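Local atomic coordinates of phage-related protein (PDB entry 3BJQ), a protein that is probably a phage-derived structural protein, related in part of its sequence to the major capsid protein E family of phage coat proteins. Residues 240-252 / 303-315. Numbering follows the deposited sequence.
Sequences VWGPDVWLGYVSD and LAGYLIEDAGLPA
Val245 and Leu247, on strand 245-248, form hydrogen-bonded antiparallel pairs with Ile308 and Tyr306 on strand 305-309 in a mixed sheet. Each pair exchanges backbone bonds in both directions: Val245 N reaches Ile308 O at 3.0 Å and Leu247 N reaches Tyr306 O at 3.0 Å, while the return bond from Tyr306 N to Leu247 O is markedly bent (130° at the hydrogen). Tyr249 N to Ala304 O (2.7 Å) continues the ladder past the paired glycines Gly248 and Gly305. Beyond Val245 and Ile308 the backbones stay close, but the ladder turns irregular. Asp244, its CG turned beside its own backbone N (chi1 -60°), offers OD1 to Asp310 N at 2.9 Å, an almost straight bond arriving on the anti side of the carboxylate, some 30° out of its plane. A water lies within hydrogen-bonding distance of both Asp244 OD1 (2.7 Å) and Asp310 OD1 (2.8 Å). Pro243 O accepts from Gly312 N (2.7 Å) in the type I turn 310-313, and the Pro243 ring lies alongside Leu313. Val245 and Ile308 lie side by side on the face where Leu247 and Tyr306 meet helix 158-173. Backbone bonding thus fixes the strand register, while the Asp310 N-H and the water together satisfy Asp244 OD1 and probably ease the like charges.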
loop_
_atom_site.group_PDB
_atom_site.type_symbol
_atom_site.label_atom_id
_atom_site.label_comp_id
_atom_site.label_asym_id
_atom_site.label_seq_id
_atom_site.Cartn_x
_atom_site.Cartn_y
_atom_site.Cartn_z
ATOM N N VAL E 240 17.598 -11.319 -46.157
ATOM C CA VAL E 240 17.627 -9.877 -45.932
ATOM C C VAL E 240 19.100 -9.394 -45.782
ATOM O O VAL E 240 19.465 -8.321 -46.241
ATOM C CB VAL E 240 16.756 -9.507 -44.695
ATOM C CG1 VAL E 240 16.874 -8.020 -44.337
ATOM C CG2 VAL E 240 15.293 -9.916 -44.914
ATOM N N TRP E 241 19.934 -10.196 -45.118
ATOM C CA TRP E 241 21.324 -9.807 -44.852
ATOM C C TRP E 241 22.298 -10.381 -45.889
ATOM O O TRP E 241 23.531 -10.376 -45.686
ATOM C CB TRP E 241 21.703 -10.204 -43.418
ATOM C CG TRP E 241 20.878 -9.470 -42.467
ATOM C CD1 TRP E 241 19.709 -9.890 -41.926
ATOM C CD2 TRP E 241 21.106 -8.147 -41.963
ATOM N NE1 TRP E 241 19.178 -8.910 -41.139
ATOM C CE2 TRP E 241 20.018 -7.830 -41.127
ATOM C CE3 TRP E 241 22.123 -7.194 -42.143
ATOM C CZ2 TRP E 241 19.923 -6.613 -40.430
ATOM C CZ3 TRP E 241 22.033 -5.983 -41.454
ATOM C CH2 TRP E 241 20.939 -5.700 -40.616
ATOM N N GLY E 242 21.737 -10.854 -47.004
ATOM C CA GLY E 242 22.488 -11.304 -48.149
ATOM C C GLY E 242 23.538 -12.330 -47.806
ATOM O O GLY E 242 23.363 -13.101 -46.853
ATOM N N PRO E 243 24.625 -12.374 -48.595
ATOM C CA PRO E 243 25.733 -13.280 -48.319
ATOM C C PRO E 243 26.872 -12.585 -47.566
ATOM O O PRO E 243 27.999 -13.067 -47.562
ATOM C CB PRO E 243 26.176 -13.671 -49.729
ATOM C CG PRO E 243 25.952 -12.427 -50.528
ATOM C CD PRO E 243 24.870 -11.619 -49.838
ATOM N N ASP E 244 26.556 -11.492 -46.874
ATOM C CA ASP E 244 27.582 -10.609 -46.346
ATOM C C ASP E 244 27.979 -10.828 -44.894
ATOM O O ASP E 244 27.353 -11.578 -44.154
ATOM C CB ASP E 244 27.135 -9.160 -46.517
ATOM C CG ASP E 244 26.893 -8.781 -47.965
ATOM O OD1 ASP E 244 27.392 -9.469 -48.893
ATOM O OD2 ASP E 244 26.224 -7.755 -48.174
ATOM N N VAL E 245 29.083 -10.176 -44.530
ATOM C CA VAL E 245 29.550 -10.099 -43.150
ATOM C C VAL E 245 29.786 -8.631 -42.866
ATOM O O VAL E 245 30.186 -7.900 -43.762
ATOM C CB VAL E 245 30.817 -10.921 -42.955
ATOM C CG1 VAL E 245 31.414 -10.697 -41.562
ATOM C CG2 VAL E 245 30.474 -12.395 -43.209
ATOM N N TRP E 246 29.482 -8.191 -41.650
ATOM C CA TRP E 246 29.648 -6.789 -41.279
ATOM C C TRP E 246 30.206 -6.731 -39.855
ATOM O O TRP E 246 29.900 -7.590 -39.051
ATOM C CB TRP E 246 28.306 -6.083 -41.377
ATOM C CG TRP E 246 28.277 -4.670 -40.864
ATOM C CD1 TRP E 246 28.415 -3.523 -41.603
ATOM C CD2 TRP E 246 28.064 -4.246 -39.504
ATOM N NE1 TRP E 246 28.315 -2.430 -40.789
ATOM C CE2 TRP E 246 28.099 -2.839 -39.499
ATOM C CE3 TRP E 246 27.853 -4.923 -38.291
ATOM C CZ2 TRP E 246 27.937 -2.087 -38.329
ATOM C CZ3 TRP E 246 27.696 -4.183 -37.126
ATOM C CH2 TRP E 246 27.730 -2.768 -37.160
ATOM N N LEU E 247 31.025 -5.726 -39.570
ATOM C CA LEU E 247 31.554 -5.484 -38.229
ATOM C C LEU E 247 31.356 -4.039 -37.859
ATOM O O LEU E 247 31.511 -3.179 -38.696
ATOM C CB LEU E 247 33.053 -5.684 -38.176
ATOM C CG LEU E 247 33.661 -7.042 -37.864
ATOM C CD1 LEU E 247 33.763 -7.914 -39.133
ATOM C CD2 LEU E 247 35.032 -6.744 -37.280
ATOM N N GLY E 248 31.115 -3.753 -36.587
ATOM C CA GLY E 248 30.972 -2.368 -36.185
ATOM C C GLY E 248 31.110 -2.153 -34.708
ATOM O O GLY E 248 31.045 -3.097 -33.918
ATOM N N TYR E 249 31.377 -0.902 -34.360
ATOM C CA TYR E 249 31.248 -0.434 -32.990
ATOM C C TYR E 249 29.846 0.160 -32.896
ATOM O O TYR E 249 29.533 1.139 -33.573
ATOM C CB TYR E 249 32.292 0.618 -32.592
ATOM C CG TYR E 249 31.943 1.200 -31.254
ATOM C CD1 TYR E 249 32.186 0.494 -30.099
ATOM C CD2 TYR E 249 31.296 2.429 -31.146
ATOM C CE1 TYR E 249 31.821 1.002 -28.856
ATOM C CE2 TYR E 249 30.921 2.941 -29.908
ATOM C CZ TYR E 249 31.201 2.232 -28.762
ATOM O OH TYR E 249 30.848 2.734 -27.518
ATOM N N VAL E 250 29.010 -0.483 -32.076
ATOM C CA VAL E 250 27.636 -0.045 -31.784
ATOM C C VAL E 250 27.602 0.187 -30.290
ATOM O O VAL E 250 27.966 -0.708 -29.489
ATOM C CB VAL E 250 26.615 -1.129 -32.174
ATOM C CG1 VAL E 250 25.156 -0.644 -31.986
ATOM C CG2 VAL E 250 26.828 -1.553 -33.615
ATOM N N SER E 251 27.254 1.399 -29.888
ATOM C CA SER E 251 27.230 1.698 -28.466
ATOM C C SER E 251 26.340 0.708 -27.690
ATOM O O SER E 251 25.208 0.425 -28.087
ATOM C CB SER E 251 26.748 3.127 -28.214
ATOM O OG SER E 251 26.582 3.329 -26.835
ATOM N N ASP E 252 26.885 0.220 -26.576
ATOM C CA ASP E 252 26.195 -0.666 -25.646
ATOM C C ASP E 252 25.316 0.108 -24.648
ATOM O O ASP E 252 24.801 -0.471 -23.732
ATOM C CB ASP E 252 27.211 -1.499 -24.838
ATOM C CG ASP E 252 27.797 -2.674 -25.624
ATOM O OD1 ASP E 252 27.227 -3.077 -26.656
ATOM O OD2 ASP E 252 28.841 -3.213 -25.186
ATOM N N LEU E 303 32.971 5.267 -40.022
ATOM C CA LEU E 303 34.260 4.762 -39.602
ATOM C C LEU E 303 34.151 3.725 -38.491
ATOM O O LEU E 303 35.133 3.064 -38.179
ATOM C CB LEU E 303 35.171 5.900 -39.118
ATOM C CG LEU E 303 35.717 6.851 -40.165
ATOM C CD1 LEU E 303 36.482 7.989 -39.417
ATOM C CD2 LEU E 303 36.622 6.136 -41.157
ATOM N N ALA E 304 32.984 3.624 -37.863
ATOM C CA ALA E 304 32.760 2.604 -36.847
ATOM C C ALA E 304 32.193 1.311 -37.461
ATOM O O ALA E 304 31.860 0.397 -36.723
ATOM C CB ALA E 304 31.847 3.117 -35.739
ATOM N N GLY E 305 32.115 1.255 -38.796
ATOM C CA GLY E 305 31.604 0.102 -39.522
ATOM C C GLY E 305 32.556 -0.409 -40.589
ATOM O O GLY E 305 33.464 0.303 -41.054
ATOM N N TYR E 306 32.353 -1.662 -40.975
ATOM C CA TYR E 306 33.175 -2.306 -41.985
ATOM C C TYR E 306 32.354 -3.376 -42.713
ATOM O O TYR E 306 31.789 -4.250 -42.074
ATOM C CB TYR E 306 34.395 -2.927 -41.311
ATOM C CG TYR E 306 35.463 -3.424 -42.275
ATOM C CD1 TYR E 306 35.339 -4.662 -42.898
ATOM C CD2 TYR E 306 36.598 -2.668 -42.535
ATOM C CE1 TYR E 306 36.295 -5.119 -43.764
ATOM C CE2 TYR E 306 37.573 -3.117 -43.396
ATOM C CZ TYR E 306 37.419 -4.351 -44.010
ATOM O OH TYR E 306 38.367 -4.828 -44.872
ATOM N N LEU E 307 32.306 -3.309 -44.037
ATOM C CA LEU E 307 31.545 -4.261 -44.827
ATOM C C LEU E 307 32.425 -5.261 -45.601
ATOM O O LEU E 307 33.343 -4.865 -46.338
ATOM C CB LEU E 307 30.676 -3.493 -45.804
ATOM C CG LEU E 307 29.782 -4.290 -46.755
ATOM C CD1 LEU E 307 28.727 -5.131 -46.002
ATOM C CD2 LEU E 307 29.179 -3.307 -47.728
ATOM N N ILE E 308 32.116 -6.550 -45.440
ATOM C CA ILE E 308 32.775 -7.635 -46.175
ATOM C C ILE E 308 31.710 -8.248 -47.080
ATOM O O ILE E 308 30.966 -9.121 -46.656
ATOM C CB ILE E 308 33.313 -8.729 -45.220
ATOM C CG1 ILE E 308 34.345 -8.158 -44.257
ATOM C CG2 ILE E 308 33.937 -9.898 -46.003
ATOM C CD1 ILE E 308 34.773 -9.149 -43.178
ATOM N N GLU E 309 31.650 -7.802 -48.335
ATOM C CA GLU E 309 30.634 -8.300 -49.259
ATOM C C GLU E 309 30.944 -9.701 -49.798
ATOM O O GLU E 309 32.097 -10.036 -50.065
ATOM C CB GLU E 309 30.506 -7.403 -50.486
ATOM C CG GLU E 309 30.110 -5.983 -50.284
ATOM C CD GLU E 309 29.885 -5.295 -51.632
ATOM O OE1 GLU E 309 28.797 -5.504 -52.220
ATOM O OE2 GLU E 309 30.801 -4.571 -52.100
ATOM N N ASP E 310 29.884 -10.489 -49.977
ATOM C CA ASP E 310 29.922 -11.785 -50.669
ATOM C C ASP E 310 30.667 -12.938 -49.995
ATOM O O ASP E 310 30.955 -13.952 -50.639
ATOM C CB ASP E 310 30.368 -11.579 -52.117
ATOM C CG ASP E 310 29.412 -10.664 -52.880
ATOM O OD1 ASP E 310 28.260 -10.521 -52.412
ATOM O OD2 ASP E 310 29.821 -10.093 -53.915
ATOM N N ALA E 311 30.932 -12.811 -48.699
ATOM C CA ALA E 311 31.599 -13.873 -47.956
ATOM C C ALA E 311 30.903 -15.226 -48.159
ATOM O O ALA E 311 31.548 -16.244 -48.373
ATOM C CB ALA E 311 31.657 -13.522 -46.482
ATOM N N GLY E 312 29.580 -15.223 -48.149
ATOM C CA GLY E 312 28.822 -16.461 -48.203
ATOM C C GLY E 312 28.412 -16.980 -49.558
ATOM O O GLY E 312 27.671 -17.951 -49.627
ATOM N N LEU E 313 28.869 -16.341 -50.632
ATOM C CA LEU E 313 28.556 -16.795 -51.992
ATOM C C LEU E 313 29.493 -17.946 -52.405
ATOM O O LEU E 313 30.643 -18.010 -51.956
ATOM C CB LEU E 313 28.683 -15.651 -53.011
ATOM C CG LEU E 313 27.610 -14.564 -53.123
ATOM C CD1 LEU E 313 28.014 -13.548 -54.175
ATOM C CD2 LEU E 313 26.208 -15.144 -53.428
ATOM N N PRO E 314 29.006 -18.863 -53.264
ATOM C CA PRO E 314 29.842 -19.958 -53.754
ATOM C C PRO E 314 31.116 -19.447 -54.396
ATOM O O PRO E 314 31.073 -18.438 -55.101
ATOM C CB PRO E 314 28.957 -20.635 -54.808
ATOM C CG PRO E 314 27.583 -20.314 -54.407
ATOM C CD PRO E 314 27.641 -18.933 -53.821
ATOM N N ALA E 315 32.235 -20.127 -54.144
ATOM C CA ALA E 315 33.546 -19.715 -54.685
ATOM C C ALA E 315 33.633 -19.932 -56.189
ATOM O O ALA E 315 34.177 -19.103 -56.923
ATOM C CB ALA E 315 34.665 -20.471 -53.990
HETATM O O HOH W 1 27.137 -8.188 -51.249
#